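VirK protein (Legionella pneumophila, PDB 5XTA) is of unknown function but belongs to the VirK family, adopts a novel fold and is probably linked to type II secretion. Local coordinates at residues Leu4-Phe7 / Gln8-Val11; Val94-Ala97 / Ser98-Glu101. The protein carries 3 engineered substitutions. All blocks are in the same frame, centred on the assembly; numbering follows the deposited sequence. Where two conformers were deposited one is given.

Contact 1 (Leu4-Phe7 / Gln8-Val11). Engineered in segment 4-7: Asn-5 (natural residue Lys).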
loop_
_atom_site.group_PDB
_atom_site.type_symbol
_atom_site.label_atom_id
_atom_site.label_comp_id
_atom_site.label_asym_id
_atom_site.label_seq_id
_atom_site.Cartn_x
_atom_site.Cartn_y
_atom_site.Cartn_z
ATOM N N LEU A 4 -1.418 -18.584 11.116
ATOM C CA LEU A 4 -2.836 -18.904 11.299
ATOM C C LEU A 4 -3.000 -20.262 10.663
ATOM O O LEU A 4 -3.023 -20.404 9.433
ATOM C CB LEU A 4 -3.750 -17.858 10.674
ATOM C CG LEU A 4 -3.422 -16.437 11.141
ATOM C CD1 LEU A 4 -4.120 -15.367 10.284
ATOM C CD2 LEU A 4 -3.787 -16.277 12.613
ATOM N N ASN A 5 -3.024 -21.278 11.516
ATOM C CA ASN A 5 -2.998 -22.658 11.048
ATOM C C ASN A 5 -4.263 -23.188 10.385
ATOM O O ASN A 5 -4.179 -23.924 9.433
ATOM C CB ASN A 5 -2.562 -23.578 12.205
ATOM C CG ASN A 5 -1.183 -23.200 12.747
ATOM O OD1 ASN A 5 -0.190 -23.271 12.025
ATOM N ND2 ASN A 5 -1.128 -22.752 14.007
ATOM N N THR A 6 -5.426 -22.884 10.916
ATOM C CA THR A 6 -6.651 -23.505 10.445
ATOM C C THR A 6 -7.454 -22.453 9.690
ATOM O O THR A 6 -7.236 -21.275 9.886
ATOM C CB THR A 6 -7.505 -24.056 11.607
ATOM O OG1 THR A 6 -8.039 -22.969 12.379
ATOM C CG2 THR A 6 -6.685 -25.035 12.529
ATOM N N PHE A 7 -8.365 -22.906 8.840
ATOM C CA PHE A 7 -9.262 -22.006 8.147
ATOM C C PHE A 7 -10.035 -21.123 9.118
ATOM O O PHE A 7 -10.138 -19.931 8.877
ATOM C CB PHE A 7 -10.185 -22.770 7.232
ATOM C CG PHE A 7 -11.150 -21.893 6.496
ATOM C CD1 PHE A 7 -10.806 -21.322 5.266
ATOM C CD2 PHE A 7 -12.409 -21.631 7.025
ATOM C CE1 PHE A 7 -11.725 -20.532 4.570
ATOM C CE2 PHE A 7 -13.324 -20.825 6.349
ATOM C CZ PHE A 7 -12.976 -20.270 5.125
ATOM N N GLN A 8 -10.534 -21.692 10.224
ATOM C CA GLN A 8 -11.205 -20.910 11.256
ATOM C C GLN A 8 -10.288 -19.868 11.914
ATOM O O GLN A 8 -10.747 -18.784 12.263
ATOM C CB GLN A 8 -11.814 -21.811 12.348
ATOM C CG GLN A 8 -12.793 -21.087 13.273
ATOM C CD GLN A 8 -13.992 -20.529 12.511
ATOM O OE1 GLN A 8 -14.614 -21.229 11.717
ATOM N NE2 GLN A 8 -14.292 -19.257 12.713
ATOM N N ASN A 9 -9.011 -20.188 12.117
ATOM C CA ASN A 9 -8.081 -19.218 12.676
ATOM C C ASN A 9 -8.011 -18.019 11.749
ATOM O O ASN A 9 -7.888 -16.903 12.194
ATOM C CB ASN A 9 -6.664 -19.786 12.836
ATOM C CG ASN A 9 -6.531 -20.806 13.986
ATOM O OD1 ASN A 9 -7.288 -20.795 14.964
ATOM N ND2 ASN A 9 -5.533 -21.638 13.897
ATOM N N ILE A 10 -8.026 -18.263 10.451
ATOM C CA ILE A 10 -7.823 -17.189 9.471
ATOM C C ILE A 10 -9.042 -16.276 9.430
ATOM O O ILE A 10 -8.903 -15.069 9.440
ATOM C CB ILE A 10 -7.543 -17.760 8.061
ATOM C CG1 ILE A 10 -6.195 -18.495 8.051
ATOM C CG2 ILE A 10 -7.594 -16.664 6.980
ATOM C CD1 ILE A 10 -5.989 -19.423 6.857
ATOM N N VAL A 11 -10.224 -16.891 9.334
ATOM C CA VAL A 11 -11.510 -16.206 9.396
ATOM C C VAL A 11 -11.600 -15.369 10.670
ATOM O O VAL A 11 -11.957 -14.198 10.604
ATOM C CB VAL A 11 -12.648 -17.229 9.276
ATOM C CG1 VAL A 11 -13.999 -16.654 9.700
ATOM C CG2 VAL A 11 -12.691 -17.767 7.851
#
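Thr-6 turns its hydroxyl toward the first turn of the helix: with chi1 at 69°, OG1 lies between the backbone N and the carbonyl carbon and accepts from Asn-9 N at 3.0 Å, with an N-H...O angle of 152°. The Asn-9 side chain passes obliquely by this hydroxyl, its CB 3.5 Å from Thr-6 OG1. Phe-7 leaves in another direction, CG opposite its own N (chi1 179°), and the ring presents one face to Val-11. Val-11 CG2 sits over that face at 3.5 Å from Phe-7 CE2, toward the rim. Val-11 N meanwhile gives a nearly straight bond to Phe-7 O (3.1 Å) in the carbonyl plane, so the two residues are tied by both backbone and side chain. Just before the cap residue in the chain, Leu-4 packs its CB at 3.6 Å on Ile-10 CG1. Ile-10 N reaches Thr-6 O at 3.2 Å and makes a second, weak bond to Phe-7 O. Outside, Phe-7 and Ile-10 both rest on Leu-82 and Val-55, joining the helix to the sheet. The whole is a threonine N-cap opening helix 7-15.

Contact 2 (Val94-Ala97 / Ser98-Glu101)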
loop_
_atom_site.group_PDB
_atom_site.type_symbol
_atom_site.label_atom_id
_atom_site.label_comp_id
_atom_site.label_asym_id
_atom_site.label_seq_id
_atom_site.Cartn_x
_atom_site.Cartn_y
_atom_site.Cartn_z
ATOM N N VAL A 94 -1.664 -11.812 -16.407
ATOM C CA VAL A 94 -0.655 -10.842 -16.769
ATOM C C VAL A 94 -1.275 -9.845 -17.737
ATOM O O VAL A 94 -1.841 -10.248 -18.765
ATOM C CB VAL A 94 0.587 -11.513 -17.352
ATOM C CG1 VAL A 94 1.646 -10.493 -17.637
ATOM C CG2 VAL A 94 1.132 -12.574 -16.408
ATOM N N LEU A 95 -1.150 -8.555 -17.405
ATOM C CA LEU A 95 -1.773 -7.452 -18.131
ATOM C C LEU A 95 -0.757 -6.394 -18.555
ATOM O O LEU A 95 0.124 -6.044 -17.793
ATOM C CB LEU A 95 -2.813 -6.798 -17.231
ATOM C CG LEU A 95 -3.872 -7.740 -16.655
ATOM C CD1 LEU A 95 -4.471 -7.097 -15.426
ATOM C CD2 LEU A 95 -4.949 -8.071 -17.673
ATOM N N ASN A 96 -0.877 -5.903 -19.787
ATOM C CA ASN A 96 -0.091 -4.756 -20.242
ATOM C C ASN A 96 -0.509 -3.563 -19.385
ATOM O O ASN A 96 -1.698 -3.265 -19.264
ATOM C CB ASN A 96 -0.339 -4.517 -21.722
ATOM C CG ASN A 96 0.473 -3.375 -22.261
ATOM O OD1 ASN A 96 0.287 -2.233 -21.863
ATOM N ND2 ASN A 96 1.400 -3.675 -23.128
ATOM N N ALA A 97 0.455 -2.895 -18.766
ATOM C CA ALA A 97 0.129 -1.843 -17.790
ATOM C C ALA A 97 -0.476 -0.632 -18.478
ATOM O O ALA A 97 -1.302 0.055 -17.904
ATOM C CB ALA A 97 1.370 -1.443 -17.022
ATOM N N SER A 98 -0.047 -0.379 -19.709
ATOM C CA SER A 98 -0.537 0.762 -20.468
ATOM C C SER A 98 -1.951 0.520 -21.000
ATOM O O SER A 98 -2.847 1.344 -20.806
ATOM C CB SER A 98 0.426 1.070 -21.625
ATOM O OG SER A 98 0.105 2.324 -22.180
ATOM N N SER A 99 -2.141 -0.623 -21.647
ATOM C CA SER A 99 -3.393 -0.918 -22.348
ATOM C C SER A 99 -4.372 -1.787 -21.581
ATOM O O SER A 99 -5.571 -1.775 -21.866
ATOM C CB SER A 99 -3.070 -1.593 -23.685
ATOM O OG SER A 99 -2.619 -2.926 -23.509
ATOM N N TYR A 100 -3.882 -2.552 -20.613
ATOM C CA TYR A 100 -4.695 -3.577 -19.928
ATOM C C TYR A 100 -5.050 -4.821 -20.758
ATOM O O TYR A 100 -5.846 -5.641 -20.310
ATOM C CB TYR A 100 -5.939 -3.011 -19.252
ATOM C CG TYR A 100 -5.592 -2.353 -17.944
ATOM C CD1 TYR A 100 -5.217 -3.114 -16.832
ATOM C CD2 TYR A 100 -5.608 -0.965 -17.832
ATOM C CE1 TYR A 100 -4.904 -2.499 -15.626
ATOM C CE2 TYR A 100 -5.294 -0.349 -16.641
ATOM C CZ TYR A 100 -4.934 -1.121 -15.548
ATOM O OH TYR A 100 -4.585 -0.457 -14.403
ATOM N N GLU A 101 -4.424 -4.986 -21.917
ATOM C CA GLU A 101 -4.611 -6.194 -22.709
ATOM C C GLU A 101 -4.022 -7.363 -21.901
ATOM O O GLU A 101 -2.950 -7.220 -21.296
ATOM C CB GLU A 101 -3.953 -6.026 -24.106
ATOM C CG GLU A 101 -3.454 -7.309 -24.807
ATOM C CD GLU A 101 -2.446 -7.059 -25.931
ATOM O OE1 GLU A 101 -2.222 -5.891 -26.311
ATOM O OE2 GLU A 101 -1.860 -8.041 -26.442
#
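Two first torsions prepare this turn: Asn-96 extends its amide opposite the backbone N (chi1 -178°), which carries OD1 over the loop that follows, while Ser-99 folds its hydroxyl back over its own main chain (chi1 73°). The loop closes the beta hairpin between strands 87-96 and 102-111. Asn-96 OD1 accepts two successive amides, a weak bond from Ser-98 N, in the position of an Asx turn, and a far straighter one from Ser-99 N at 2.9 Å. The Ser-99 donor stands above the plane of the amide carbonyl, not on a lone pair. Ser-99 OG lies 3.3 Å from Asn-96 CB, against the base of that side chain, and takes the Glu-101 N-H at 3.2 Å, an ST turn.

The main chain shows how the strands are closed. Asn-96 N reaches Glu-101 O at 2.9 Å, nearly straight and in the carbonyl plane, whereas Tyr-100 N reaches Asn-96 O at 2.7 Å, tilted from its plane. One residue thus faces two, and the backbone of Tyr-100 lies in the left-handed helical region (phi 71°): the pattern fits a G1-type beta bulge. Glu-101 O also receives a CA-H...O contact from Leu-95.

Leu-95 packs on Phe-62 and Tyr-100 on Pro-73 of the second subunit, while Ala-97 packs on Tyr-100 of the third, so the hairpin end lies at subunit interfaces of the four-chain assembly. A sulfate ion, probably from the crystallisation liquor, lies near the Tyr-100 side chain. Leu-95 CD1 approaches the Tyr-100 ring at its edge, near the ring plane, 4.3 Å from Tyr-100 CD1, and over one ring face stands Ala-97 O, offset toward the rim at 4.2 Å from Tyr-100 CE2.

Contacts 1 and 2 lie on opposite sides of the chain's centre, with their own centres 35 Å apart and their nearest atoms about 25 Å apart, and they share no secondary structure element. Each is partly buried. In both, a side-chain oxygen accepts from the main chain where its conformation changes: a hydroxyl takes one N-H at a helix start in contact 1, an amide oxygen takes two, one weakly, at a hairpin end in contact 2. The apolar part differs more: residues 4-11 turn theirs onto strands of their own chain and meet no other subunit of the assembly, whereas residues 94-101 pack both on strand 74-83 of their own chain and on two neighbouring subunits.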